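Local coordinates for protein CT_858 (Chlamydia trachomatis, PDB 3DOR) that probably cleaves proteins as a secreted serine-type endopeptidase of the S41 family and assembles as a homodimer, at residues G344-L347 / Y348-L352; F466-A469 / D470-P473; F472-V475 / L476-D480; A517-E520 / H521-I525. All blocks are in the same frame, centred on the assembly; numbering follows the deposited sequence.

Along the chain the contacts come in the order 1 to 4, all inside the S41 peptidase region. Contacts 2 and 3 share Phe-472 and Pro-473 on helix 468-478, their centres about 10 Å apart: contact 2 starts this helix and contact 3 ends it. Contact 1 starts the neighbouring helix 346-354, where Leu-349 CD2 packs 3.8 Å from Phe-472 CD1. Contact 4, a turn following strand 507-518, runs alongside helix 468-478, packing on contact 2 and salt-bridged to contact 3 through Arg-519 and Asp-478. Helix 346-354 and the 517-525 turn thus pack on different flanks of helix 468-478, and Phe-524, just after the turn, touches Leu-206 of the second subunit.

Contact 1: residues G344-L347 / Y348-L352; sequences GSVL and YLYAL
Val-346 and Tyr-350, one helical turn apart, send their side chains the same way and lie side by side. The CG1 methyl of Val-346 sits over a face of the tyrosine ring as a CH-pi contact, 3.7 Å from the ring centroid. It is shifted toward the hydroxyl-bearing rim, so that Val-346 CG1 comes within 3.4 Å of Tyr-350 CZ. Two torsions bring this about: CG1 of the valine stands opposite the backbone N (chi1 -177°), while the tyrosine ring swings back over the preceding turn with CG opposite the carbonyl carbon (chi1 -74°). The same ring face also lies over Val-346 O, which is 3.2 Å from Tyr-350 CD1 and accepts the hydrogen bond from Tyr-350 N at 2.9 Å. All this is the first turn of helix 346-354, which follows strand 333-337 of the mixed sheet of the S41 peptidase fold. Ser-345 holds the N-cap position; its carbonyl O accepts from Leu-349 N at 3.0 Å, and its OG bonds to Glu-403. Tyr-348 leaves the helix in another direction, its CB 3.9 Å from Ser-345 CB and its ring turned at about 45° to that of Trp-303. Leu-347 O takes the backbone hydrogen bond of Ala-351 N at 3.0 Å, while the leucine side chain packs on Phe-440.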
ATOM      1  N   GLY B 344      16.786   1.349  -6.929  1.00 26.54           N
ATOM      2  CA  GLY B 344      15.445   1.188  -7.455  1.00 26.82           C
ATOM      3  C   GLY B 344      14.951  -0.239  -7.576  1.00 27.85           C
ATOM      4  O   GLY B 344      14.951  -0.994  -6.598  1.00 27.70           O
ATOM      5  N   SER B 345      14.535  -0.606  -8.786  1.00 27.16           N
ATOM      6  CA  SER B 345      13.998  -1.931  -9.071  1.00 26.84           C
ATOM      7  C   SER B 345      15.053  -2.939  -9.501  1.00 27.70           C
ATOM      8  O   SER B 345      15.776  -2.725 -10.479  1.00 28.99           O
ATOM      9  CB  SER B 345      12.909  -1.829 -10.153  1.00 26.98           C
ATOM     10  OG  SER B 345      12.417  -3.112 -10.518  1.00 26.21           O
ATOM     11  N   VAL B 346      15.119  -4.051  -8.772  1.00 26.16           N
ATOM     12  CA  VAL B 346      16.070  -5.115  -9.046  1.00 27.81           C
ATOM     13  C   VAL B 346      15.876  -5.744 -10.439  1.00 27.01           C
ATOM     14  O   VAL B 346      16.848  -6.020 -11.155  1.00 24.61           O
ATOM     15  CB  VAL B 346      15.961  -6.239  -7.977  1.00 28.85           C
ATOM     16  CG1 VAL B 346      17.015  -7.302  -8.234  1.00 30.66           C
ATOM     17  CG2 VAL B 346      16.147  -5.660  -6.576  1.00 31.94           C
ATOM     18  N   LEU B 347      14.627  -5.981 -10.823  1.00 26.00           N
ATOM     19  CA  LEU B 347      14.358  -6.595 -12.120  1.00 25.27           C
ATOM     20  C   LEU B 347      14.796  -5.680 -13.264  1.00 24.16           C
ATOM     21  O   LEU B 347      15.308  -6.152 -14.283  1.00 23.54           O
ATOM     22  CB  LEU B 347      12.871  -6.951 -12.248  1.00 25.26           C
ATOM     23  CG  LEU B 347      12.353  -8.073 -11.324  1.00 27.35           C
ATOM     24  CD1 LEU B 347      10.829  -8.090 -11.362  1.00 24.48           C
ATOM     25  CD2 LEU B 347      12.925  -9.429 -11.749  1.00 23.81           C
ATOM     26  N   TYR B 348      14.600  -4.377 -13.091  1.00 21.51           N
ATOM     27  CA  TYR B 348      14.996  -3.402 -14.105  1.00 21.85           C
ATOM     28  C   TYR B 348      16.524  -3.351 -14.182  1.00 22.49           C
ATOM     29  O   TYR B 348      17.108  -3.279 -15.264  1.00 21.55           O
ATOM     30  CB  TYR B 348      14.442  -2.029 -13.754  1.00 22.72           C
ATOM     31  CG  TYR B 348      14.912  -0.919 -14.673  1.00 24.91           C
ATOM     32  CD1 TYR B 348      14.519  -0.880 -16.016  1.00 22.90           C
ATOM     33  CD2 TYR B 348      15.717   0.114 -14.188  1.00 22.36           C
ATOM     34  CE1 TYR B 348      14.910   0.170 -16.851  1.00 24.62           C
ATOM     35  CE2 TYR B 348      16.115   1.168 -15.009  1.00 24.47           C
ATOM     36  CZ  TYR B 348      15.705   1.194 -16.339  1.00 24.67           C
ATOM     37  OH  TYR B 348      16.054   2.255 -17.141  1.00 22.87           O
ATOM     38  N   LEU B 349      17.162  -3.379 -13.014  1.00 24.69           N
ATOM     39  CA  LEU B 349      18.616  -3.387 -12.917  1.00 23.00           C
ATOM     40  C   LEU B 349      19.110  -4.606 -13.698  1.00 23.94           C
ATOM     41  O   LEU B 349      20.067  -4.516 -14.467  1.00 23.14           O
ATOM     42  CB  LEU B 349      19.039  -3.491 -11.441  1.00 25.13           C
ATOM     43  CG  LEU B 349      20.491  -3.777 -10.995  1.00 26.81           C
ATOM     44  CD1 LEU B 349      20.795  -5.211 -11.221  1.00 30.96           C
ATOM     45  CD2 LEU B 349      21.496  -2.905 -11.736  1.00 23.81           C
ATOM     46  N   TYR B 350      18.437  -5.741 -13.508  1.00 21.69           N
ATOM     47  CA  TYR B 350      18.810  -6.981 -14.192  1.00 20.70           C
ATOM     48  C   TYR B 350      18.636  -6.879 -15.705  1.00 21.19           C
ATOM     49  O   TYR B 350      19.424  -7.437 -16.458  1.00 22.11           O
ATOM     50  CB  TYR B 350      17.983  -8.166 -13.659  1.00 20.56           C
ATOM     51  CG  TYR B 350      18.387  -8.653 -12.279  1.00 20.91           C
ATOM     52  CD1 TYR B 350      19.388  -8.007 -11.547  1.00 23.34           C
ATOM     53  CD2 TYR B 350      17.769  -9.764 -11.703  1.00 21.63           C
ATOM     54  CE1 TYR B 350      19.764  -8.452 -10.275  1.00 23.73           C
ATOM     55  CE2 TYR B 350      18.134 -10.218 -10.440  1.00 23.26           C
ATOM     56  CZ  TYR B 350      19.131  -9.557  -9.731  1.00 23.00           C
ATOM     57  OH  TYR B 350      19.478 -10.001  -8.479  1.00 24.01           O
ATOM     58  N   ALA B 351      17.603  -6.175 -16.150  1.00 21.89           N
ATOM     59  CA  ALA B 351      17.371  -6.010 -17.581  1.00 21.40           C
ATOM     60  C   ALA B 351      18.522  -5.224 -18.215  1.00 21.55           C
ATOM     61  O   ALA B 351      19.029  -5.582 -19.273  1.00 23.13           O
ATOM     62  CB  ALA B 351      16.055  -5.284 -17.814  1.00 21.88           C
ATOM     63  N   LEU B 352      18.933  -4.144 -17.568  1.00 22.30           N
ATOM     64  CA  LEU B 352      20.025  -3.335 -18.092  1.00 21.79           C
ATOM     65  C   LEU B 352      21.325  -4.128 -18.150  1.00 22.43           C
ATOM     66  O   LEU B 352      22.058  -4.050 -19.136  1.00 22.62           O
ATOM     67  CB  LEU B 352      20.201  -2.073 -17.246  1.00 21.13           C
ATOM     68  CG  LEU B 352      18.945  -1.196 -17.170  1.00 22.44           C
ATOM     69  CD1 LEU B 352      19.342   0.190 -16.648  1.00 22.58           C
ATOM     70  CD2 LEU B 352      18.295  -1.067 -18.554  1.00 19.18           C
TER

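Contact 2: residues F466-A469 / D470-P473; sequences FSCA and DFFP
Ser-467 O, gripped by both Asp-470 N and Phe-471 N, is the tight centre of this helix start. Ser-467 holds the N-cap position with that carbonyl, while its OG makes only a weak bond to Phe-466 O. The bond from Phe-471 N is 2.8 Å long and runs nearly along the C=O axis, whereas Asp-470 N, 2.6 Å from Ser-467 O, comes in 59° out of the carbonyl plane. With its CG opposite the carbonyl carbon (chi1 -55°), the Phe-471 ring folds back so that Ser-467 O lies over one face, 3.3 Å from Phe-471 CG. Phe-472 N reaches Cys-468 O at 2.8 Å. Ala-469 O meets no N-H in the next turn, because Pro-473 has none to give; Pro-473 CD sits 3.2 Å from Ala-469 O instead, the helix kinks, and Gln-338 NE2 supplies a bond to that oxygen. Cys-468 SG and Phe-471 CD1 barely meet at 4.5 Å, since the thiol faces helix 346-354. The partly exposed edge is Phe-466, whose ring meets Phe-72 edge-to-face. The buried carboxylate of Asp-470 turns to Thr-489, Gly-491 and Ala-492, whose hydrogen bonds satisfy both oxygens. Helix 468-478 follows strand 457-461 in a beta-alpha-beta unit; Phe-472 and Pro-473 rest on that strand, and Cys-468 lies against Leu-349 of helix 346-354.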
ATOM      1  N   PHE B 466      23.383   3.990  -4.229  1.00 23.31           N
ATOM      2  CA  PHE B 466      22.731   3.115  -3.249  1.00 24.15           C
ATOM      3  C   PHE B 466      21.986   1.928  -3.870  1.00 25.71           C
ATOM      4  O   PHE B 466      21.569   1.987  -5.022  1.00 23.65           O
ATOM      5  CB  PHE B 466      21.735   3.925  -2.408  1.00 22.62           C
ATOM      6  CG  PHE B 466      22.295   5.224  -1.866  1.00 24.44           C
ATOM      7  CD1 PHE B 466      22.404   6.343  -2.683  1.00 22.19           C
ATOM      8  CD2 PHE B 466      22.704   5.325  -0.530  1.00 23.58           C
ATOM      9  CE1 PHE B 466      22.909   7.553  -2.188  1.00 25.99           C
ATOM     10  CE2 PHE B 466      23.215   6.530  -0.019  1.00 25.27           C
ATOM     11  CZ  PHE B 466      23.317   7.650  -0.855  1.00 26.34           C
ATOM     12  N   SER B 467      21.802   0.875  -3.071  1.00 27.86           N
ATOM     13  CA  SER B 467      21.115  -0.366  -3.466  1.00 27.59           C
ATOM     14  C   SER B 467      21.433  -0.866  -4.874  1.00 26.84           C
ATOM     15  O   SER B 467      22.536  -1.368  -5.109  1.00 27.04           O
ATOM     16  CB  SER B 467      19.591  -0.235  -3.274  1.00 30.54           C
ATOM     17  OG  SER B 467      19.066   0.916  -3.909  1.00 38.60           O
ATOM     18  N   CYS B 468      20.491  -0.765  -5.811  1.00 23.31           N
ATOM     19  CA  CYS B 468      20.795  -1.236  -7.160  1.00 23.90           C
ATOM     20  C   CYS B 468      22.040  -0.550  -7.719  1.00 21.80           C
ATOM     21  O   CYS B 468      22.754  -1.149  -8.518  1.00 21.74           O
ATOM     22  CB  CYS B 468      19.599  -1.033  -8.098  1.00 25.06           C
ATOM     23  SG  CYS B 468      18.218  -2.162  -7.748  1.00 30.53           S
ATOM     24  N   ALA B 469      22.302   0.691  -7.298  1.00 20.97           N
ATOM     25  CA  ALA B 469      23.494   1.429  -7.752  1.00 20.64           C
ATOM     26  C   ALA B 469      24.749   0.910  -7.026  1.00 22.21           C
ATOM     27  O   ALA B 469      25.891   1.256  -7.385  1.00 19.88           O
ATOM     28  CB  ALA B 469      23.322   2.927  -7.535  1.00 18.94           C
ATOM     29  N   ASP B 470      24.524   0.106  -5.980  1.00 23.80           N
ATOM     30  CA  ASP B 470      25.615  -0.565  -5.275  1.00 23.30           C
ATOM     31  C   ASP B 470      25.815  -1.836  -6.122  1.00 23.68           C
ATOM     32  O   ASP B 470      26.931  -2.182  -6.507  1.00 22.81           O
ATOM     33  CB  ASP B 470      25.208  -1.051  -3.862  1.00 25.26           C
ATOM     34  CG  ASP B 470      25.396  -0.000  -2.778  1.00 27.35           C
ATOM     35  OD1 ASP B 470      26.514   0.546  -2.655  1.00 26.25           O
ATOM     36  OD2 ASP B 470      24.423   0.261  -2.034  1.00 26.06           O
ATOM     37  N   PHE B 471      24.703  -2.518  -6.404  1.00 23.12           N
ATOM     38  CA  PHE B 471      24.707  -3.788  -7.149  1.00 24.72           C
ATOM     39  C   PHE B 471      25.232  -3.768  -8.589  1.00 24.07           C
ATOM     40  O   PHE B 471      25.937  -4.702  -9.009  1.00 22.91           O
ATOM     41  CB  PHE B 471      23.293  -4.395  -7.162  1.00 26.56           C
ATOM     42  CG  PHE B 471      22.682  -4.581  -5.790  1.00 31.35           C
ATOM     43  CD1 PHE B 471      21.292  -4.674  -5.644  1.00 35.79           C
ATOM     44  CD2 PHE B 471      23.482  -4.655  -4.649  1.00 33.43           C
ATOM     45  CE1 PHE B 471      20.704  -4.835  -4.369  1.00 37.39           C
ATOM     46  CE2 PHE B 471      22.915  -4.815  -3.380  1.00 34.84           C
ATOM     47  CZ  PHE B 471      21.522  -4.905  -3.238  1.00 36.64           C
ATOM     48  N   PHE B 472      24.877  -2.730  -9.345  1.00 22.56           N
ATOM     49  CA  PHE B 472      25.306  -2.618 -10.739  1.00 23.84           C
ATOM     50  C   PHE B 472      26.822  -2.793 -10.864  1.00 22.57           C
ATOM     51  O   PHE B 472      27.286  -3.695 -11.558  1.00 23.28           O
ATOM     52  CB  PHE B 472      24.866  -1.262 -11.340  1.00 21.62           C
ATOM     53  CG  PHE B 472      25.193  -1.098 -12.813  1.00 21.61           C
ATOM     54  CD1 PHE B 472      24.426  -1.732 -13.786  1.00 20.15           C
ATOM     55  CD2 PHE B 472      26.251  -0.276 -13.223  1.00 20.89           C
ATOM     56  CE1 PHE B 472      24.697  -1.549 -15.159  1.00 20.32           C
ATOM     57  CE2 PHE B 472      26.537  -0.084 -14.582  1.00 20.93           C
ATOM     58  CZ  PHE B 472      25.753  -0.723 -15.557  1.00 20.61           C
ATOM     59  N   PRO B 473      27.620  -1.953 -10.181  1.00 23.96           N
ATOM     60  CA  PRO B 473      29.071  -2.133 -10.309  1.00 22.87           C
ATOM     61  C   PRO B 473      29.616  -3.417  -9.684  1.00 23.02           C
ATOM     62  O   PRO B 473      30.584  -3.989 -10.187  1.00 23.25           O
ATOM     63  CB  PRO B 473      29.636  -0.875  -9.650  1.00 20.26           C
ATOM     64  CG  PRO B 473      28.623  -0.566  -8.599  1.00 22.77           C
ATOM     65  CD  PRO B 473      27.312  -0.780  -9.342  1.00 24.13           C
TER

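Contact 3: residues F472-V475 / L476-D480; sequences FPVV and LKDND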
ATOM      1  N   PHE B 472      24.877  -2.730  -9.345  1.00 22.56           N
ATOM      2  CA  PHE B 472      25.306  -2.618 -10.739  1.00 23.84           C
ATOM      3  C   PHE B 472      26.822  -2.793 -10.864  1.00 22.57           C
ATOM      4  O   PHE B 472      27.286  -3.695 -11.558  1.00 23.28           O
ATOM      5  CB  PHE B 472      24.866  -1.262 -11.340  1.00 21.62           C
ATOM      6  CG  PHE B 472      25.193  -1.098 -12.813  1.00 21.61           C
ATOM      7  CD1 PHE B 472      24.426  -1.732 -13.786  1.00 20.15           C
ATOM      8  CD2 PHE B 472      26.251  -0.276 -13.223  1.00 20.89           C
ATOM      9  CE1 PHE B 472      24.697  -1.549 -15.159  1.00 20.32           C
ATOM     10  CE2 PHE B 472      26.537  -0.084 -14.582  1.00 20.93           C
ATOM     11  CZ  PHE B 472      25.753  -0.723 -15.557  1.00 20.61           C
ATOM     12  N   PRO B 473      27.620  -1.953 -10.181  1.00 23.96           N
ATOM     13  CA  PRO B 473      29.071  -2.133 -10.309  1.00 22.87           C
ATOM     14  C   PRO B 473      29.616  -3.417  -9.684  1.00 23.02           C
ATOM     15  O   PRO B 473      30.584  -3.989 -10.187  1.00 23.25           O
ATOM     16  CB  PRO B 473      29.636  -0.875  -9.650  1.00 20.26           C
ATOM     17  CG  PRO B 473      28.623  -0.566  -8.599  1.00 22.77           C
ATOM     18  CD  PRO B 473      27.312  -0.780  -9.342  1.00 24.13           C
ATOM     19  N   VAL B 474      28.997  -3.887  -8.607  1.00 22.22           N
ATOM     20  CA  VAL B 474      29.493  -5.100  -7.965  1.00 23.63           C
ATOM     21  C   VAL B 474      29.370  -6.315  -8.888  1.00 24.28           C
ATOM     22  O   VAL B 474      30.276  -7.153  -8.945  1.00 24.15           O
ATOM     23  CB  VAL B 474      28.785  -5.367  -6.583  1.00 25.22           C
ATOM     24  CG1 VAL B 474      27.498  -6.177  -6.751  1.00 22.26           C
ATOM     25  CG2 VAL B 474      29.753  -6.080  -5.656  1.00 24.84           C
ATOM     26  N   VAL B 475      28.270  -6.398  -9.632  1.00 24.99           N
ATOM     27  CA  VAL B 475      28.064  -7.509 -10.561  1.00 22.32           C
ATOM     28  C   VAL B 475      29.093  -7.442 -11.686  1.00 22.47           C
ATOM     29  O   VAL B 475      29.704  -8.450 -12.049  1.00 21.94           O
ATOM     30  CB  VAL B 475      26.643  -7.474 -11.190  1.00 22.74           C
ATOM     31  CG1 VAL B 475      26.529  -8.544 -12.274  1.00 20.83           C
ATOM     32  CG2 VAL B 475      25.581  -7.721 -10.109  1.00 22.01           C
ATOM     33  N   LEU B 476      29.282  -6.251 -12.238  1.00 21.68           N
ATOM     34  CA  LEU B 476      30.243  -6.053 -13.320  1.00 20.85           C
ATOM     35  C   LEU B 476      31.692  -6.231 -12.848  1.00 22.72           C
ATOM     36  O   LEU B 476      32.555  -6.695 -13.610  1.00 21.41           O
ATOM     37  CB  LEU B 476      30.050  -4.660 -13.936  1.00 18.27           C
ATOM     38  CG  LEU B 476      28.680  -4.461 -14.616  1.00 21.67           C
ATOM     39  CD1 LEU B 476      28.510  -3.032 -15.168  1.00 18.33           C
ATOM     40  CD2 LEU B 476      28.554  -5.482 -15.729  1.00 19.88           C
ATOM     41  N   LYS B 477      31.962  -5.855 -11.600  1.00 23.18           N
ATOM     42  CA  LYS B 477      33.311  -5.989 -11.055  1.00 23.96           C
ATOM     43  C   LYS B 477      33.629  -7.443 -10.727  1.00 25.26           C
ATOM     44  O   LYS B 477      34.640  -7.973 -11.183  1.00 26.73           O
ATOM     45  CB  LYS B 477      33.470  -5.142  -9.792  1.00 21.40           C
ATOM     46  CG  LYS B 477      34.911  -5.036  -9.278  1.00 21.27           C
ATOM     47  CD  LYS B 477      35.006  -3.961  -8.191  1.00 22.02           C
ATOM     48  CE  LYS B 477      36.450  -3.537  -7.917  1.00 22.35           C
ATOM     49  NZ  LYS B 477      37.296  -4.632  -7.349  1.00 22.47           N
ATOM     50  N   ASP B 478      32.756  -8.089  -9.954  1.00 24.49           N
ATOM     51  CA  ASP B 478      32.980  -9.477  -9.550  1.00 25.38           C
ATOM     52  C   ASP B 478      32.947 -10.500 -10.691  1.00 25.53           C
ATOM     53  O   ASP B 478      33.401 -11.629 -10.524  1.00 22.97           O
ATOM     54  CB  ASP B 478      31.995  -9.867  -8.430  1.00 24.42           C
ATOM     55  CG  ASP B 478      32.259  -9.107  -7.130  1.00 25.93           C
ATOM     56  OD1 ASP B 478      33.227  -8.318  -7.085  1.00 25.79           O
ATOM     57  OD2 ASP B 478      31.514  -9.288  -6.144  1.00 28.67           O
ATOM     58  N   ASN B 479      32.435 -10.100 -11.851  1.00 26.54           N
ATOM     59  CA  ASN B 479      32.381 -10.988 -13.021  1.00 26.10           C
ATOM     60  C   ASN B 479      33.433 -10.532 -14.027  1.00 26.51           C
ATOM     61  O   ASN B 479      33.508 -11.052 -15.146  1.00 26.13           O
ATOM     62  CB  ASN B 479      30.989 -10.949 -13.680  1.00 25.76           C
ATOM     63  CG  ASN B 479      29.954 -11.783 -12.932  1.00 26.72           C
ATOM     64  OD1 ASN B 479      29.939 -13.008 -13.033  1.00 27.11           O
ATOM     65  ND2 ASN B 479      29.089 -11.120 -12.176  1.00 25.27           N
ATOM     66  N   ASP B 480      34.236  -9.545 -13.620  1.00 26.84           N
ATOM     67  CA  ASP B 480      35.304  -8.997 -14.461  1.00 24.10           C
ATOM     68  C   ASP B 480      34.779  -8.536 -15.834  1.00 24.77           C
ATOM     69  O   ASP B 480      35.437  -8.757 -16.851  1.00 24.35           O
ATOM     70  CB  ASP B 480      36.401 -10.052 -14.682  1.00 25.93           C
ATOM     71  CG  ASP B 480      37.071 -10.507 -13.383  1.00 29.74           C
ATOM     72  OD1 ASP B 480      37.133 -11.703 -13.093  1.00 35.01           O
ATOM     73  OD2 ASP B 480      37.586  -9.561 -12.609  1.00 28.82           O
TER
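Backbone bonds from Lys-477 N to Pro-473 O (2.7 Å) and from Asp-478 N to Val-474 O (2.8 Å) carry the helix on past its kink, after a weak one from Leu-476 N to Phe-472 O. Phe-472 and Leu-476 cross obliquely, and the leucine's CD1 methyl lies over one face of the phenylalanine ring, 3.8 Å from its centroid and offset toward the rim. Leu-476 CG stands opposite its own carbonyl carbon (chi1 -64°), which swings the branched end back toward Phe-472, one turn earlier. Leu-476 also packs on Val-459 of strand 457-461 and on Leu-353 of helix 346-354. Residues 472-478 are the last turns of helix 468-478, the connection between strands 457-461 and 483-486 in a beta-alpha-beta unit, and 479-480 lead out of it. A Schellman motif ends the helix: Asp-480, at positive phi, is the C-prime residue, with Asp-480 N bonded to Lys-477 O at 2.9 Å and Arg-481 N to Leu-476 O. At this end Val-475 O is held by the Asn-479 side chain, whose ND2 donates over 2.7 Å with the oxygen almost in the amide plane; a weak bond from Asn-479 N is added. The amide OD1 of Asn-479 turns instead to Glu-362 N on strand 361-368. On another side of the helix, Val-474 CG2 lies 3.7 Å from Asp-478 OD2, beside the salt bridge of Asp-478 with Arg-519, and Lys-477 pairs with Glu-531.

Contact 4: residues A517-E520 / H521-I525; sequences AVRE and HGAFI
His-521 and Glu-520 form the corner of a type I beta turn that starts at Arg-519 and that Gly-522 closes. Gly-522 N meets Arg-519 O at 2.8 Å, approaching from above the carbonyl plane, while the glycine's own O lies 3.6 Å from Val-518 CG1. Ala-523 O then accepts the Arg-519 N-H in an almost straight bond of 2.8 Å (175°); with Gly-522 at positive phi, this pair of bonds fits a type I turn followed by a G1 bulge. Phe-524 runs side by side with Val-518, its CE2 4.0 Å from Val-518 CG2, and reaches Leu-206 of the second subunit. Its backbone O receives a hydrogen bond from a water that in turn accepts one from Arg-519 NH1, at the edge of the guanidinium. Ile-525 crosses the arginine chain at about a right angle, its CD1 tightly set 3.3 Å from Arg-519 CD, and a second water joins Ile-525 N to Ala-517 O. Arg-519 bends at chi3 (63°) where the methyl touches CG and CD. Two carboxylates and a water round the guanidinium would balance its charge and fix its orientation, tying the turn to the end of helix 468-478 through Asp-478 and to the later loop through Glu-531.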
ATOM      1  N   ALA B 517      22.714  -8.610   1.323  1.00 29.04           N
ATOM      2  CA  ALA B 517      23.341  -9.150   0.127  1.00 29.03           C
ATOM      3  C   ALA B 517      24.752  -9.616   0.458  1.00 29.40           C
ATOM      4  O   ALA B 517      25.439  -9.013   1.297  1.00 26.12           O
ATOM      5  CB  ALA B 517      23.392  -8.092  -0.953  1.00 28.54           C
ATOM      6  N   VAL B 518      25.172 -10.690  -0.203  1.00 29.67           N
ATOM      7  CA  VAL B 518      26.503 -11.249  -0.024  1.00 29.66           C
ATOM      8  C   VAL B 518      27.140 -11.413  -1.401  1.00 29.68           C
ATOM      9  O   VAL B 518      26.545 -12.025  -2.282  1.00 29.62           O
ATOM     10  CB  VAL B 518      26.454 -12.639   0.636  1.00 33.09           C
ATOM     11  CG1 VAL B 518      27.869 -13.129   0.887  1.00 32.36           C
ATOM     12  CG2 VAL B 518      25.669 -12.580   1.942  1.00 35.37           C
ATOM     13  N   ARG B 519      28.343 -10.872  -1.588  1.00 29.05           N
ATOM     14  CA  ARG B 519      29.041 -10.985  -2.869  1.00 28.28           C
ATOM     15  C   ARG B 519      29.579 -12.417  -3.028  1.00 31.41           C
ATOM     16  O   ARG B 519      29.719 -13.138  -2.043  1.00 29.37           O
ATOM     17  CB  ARG B 519      30.187  -9.966  -2.927  1.00 27.45           C
ATOM     18  CG  ARG B 519      29.706  -8.507  -2.844  1.00 25.01           C
ATOM     19  CD  ARG B 519      30.841  -7.526  -2.582  1.00 25.91           C
ATOM     20  NE  ARG B 519      31.832  -7.489  -3.655  1.00 24.18           N
ATOM     21  CZ  ARG B 519      32.808  -6.588  -3.732  1.00 24.98           C
ATOM     22  NH1 ARG B 519      32.925  -5.650  -2.800  1.00 24.93           N
ATOM     23  NH2 ARG B 519      33.667  -6.619  -4.741  1.00 26.61           N
ATOM     24  N   GLU B 520      29.866 -12.828  -4.262  1.00 34.60           N
ATOM     25  CA  GLU B 520      30.376 -14.177  -4.535  1.00 37.53           C
ATOM     26  C   GLU B 520      31.407 -14.674  -3.531  1.00 38.44           C
ATOM     27  O   GLU B 520      31.349 -15.820  -3.099  1.00 38.49           O
ATOM     28  CB  GLU B 520      31.011 -14.256  -5.926  1.00 38.81           C
ATOM     29  CG  GLU B 520      30.040 -14.212  -7.087  1.00 44.42           C
ATOM     30  CD  GLU B 520      30.725 -14.507  -8.414  1.00 47.24           C
ATOM     31  OE1 GLU B 520      31.162 -15.668  -8.603  1.00 47.99           O
ATOM     32  OE2 GLU B 520      30.832 -13.580  -9.255  1.00 45.41           O
ATOM     33  N   HIS B 521      32.353 -13.817  -3.171  1.00 38.80           N
ATOM     34  CA  HIS B 521      33.402 -14.199  -2.238  1.00 41.72           C
ATOM     35  C   HIS B 521      33.095 -14.046  -0.749  1.00 40.69           C
ATOM     36  O   HIS B 521      33.983 -14.228   0.081  1.00 41.16           O
ATOM     37  CB  HIS B 521      34.689 -13.458  -2.599  1.00 45.33           C
ATOM     38  CG  HIS B 521      35.218 -13.824  -3.951  1.00 52.29           C
ATOM     39  ND1 HIS B 521      35.613 -12.888  -4.881  1.00 54.38           N
ATOM     40  CD2 HIS B 521      35.380 -15.035  -4.540  1.00 53.89           C
ATOM     41  CE1 HIS B 521      35.993 -13.504  -5.987  1.00 54.65           C
ATOM     42  NE2 HIS B 521      35.861 -14.805  -5.806  1.00 55.17           N
ATOM     43  N   GLY B 522      31.854 -13.711  -0.405  1.00 38.81           N
ATOM     44  CA  GLY B 522      31.496 -13.609   1.004  1.00 35.86           C
ATOM     45  C   GLY B 522      31.349 -12.261   1.690  1.00 35.19           C
ATOM     46  O   GLY B 522      30.762 -12.187   2.772  1.00 35.32           O
ATOM     47  N   ALA B 523      31.873 -11.192   1.099  1.00 32.44           N
ATOM     48  CA  ALA B 523      31.750  -9.878   1.724  1.00 30.29           C
ATOM     49  C   ALA B 523      30.326  -9.342   1.589  1.00 29.24           C
ATOM     50  O   ALA B 523      29.657  -9.594   0.584  1.00 29.88           O
ATOM     51  CB  ALA B 523      32.739  -8.898   1.086  1.00 29.27           C
ATOM     52  N   PHE B 524      29.863  -8.621   2.606  1.00 27.67           N
ATOM     53  CA  PHE B 524      28.536  -8.018   2.570  1.00 28.54           C
ATOM     54  C   PHE B 524      28.659  -6.658   1.870  1.00 29.24           C
ATOM     55  O   PHE B 524      29.773  -6.179   1.629  1.00 27.17           O
ATOM     56  CB  PHE B 524      27.986  -7.794   3.985  1.00 30.56           C
ATOM     57  CG  PHE B 524      27.720  -9.067   4.753  1.00 32.26           C
ATOM     58  CD1 PHE B 524      28.731  -9.680   5.496  1.00 32.19           C
ATOM     59  CD2 PHE B 524      26.460  -9.649   4.735  1.00 31.43           C
ATOM     60  CE1 PHE B 524      28.482 -10.861   6.211  1.00 35.12           C
ATOM     61  CE2 PHE B 524      26.199 -10.828   5.444  1.00 33.84           C
ATOM     62  CZ  PHE B 524      27.211 -11.436   6.185  1.00 33.47           C
ATOM     63  N   ILE B 525      27.521  -6.039   1.560  1.00 26.66           N
ATOM     64  CA  ILE B 525      27.512  -4.742   0.895  1.00 25.88           C
ATOM     65  C   ILE B 525      27.134  -3.635   1.873  1.00 25.60           C
ATOM     66  O   ILE B 525      27.629  -2.517   1.766  1.00 25.32           O
ATOM     67  CB  ILE B 525      26.505  -4.721  -0.297  1.00 29.64           C
ATOM     68  CG1 ILE B 525      26.872  -5.808  -1.304  1.00 28.98           C
ATOM     69  CG2 ILE B 525      26.526  -3.354  -1.002  1.00 24.31           C
ATOM     70  CD1 ILE B 525      28.270  -5.664  -1.838  1.00 36.35           C
TER
HETATM   71  O   HOH W   1      24.855  -6.648   2.516  1.00 23.90           O
HETATM   72  O   HOH W   2      31.439  -5.102  -0.197  1.00 29.91           O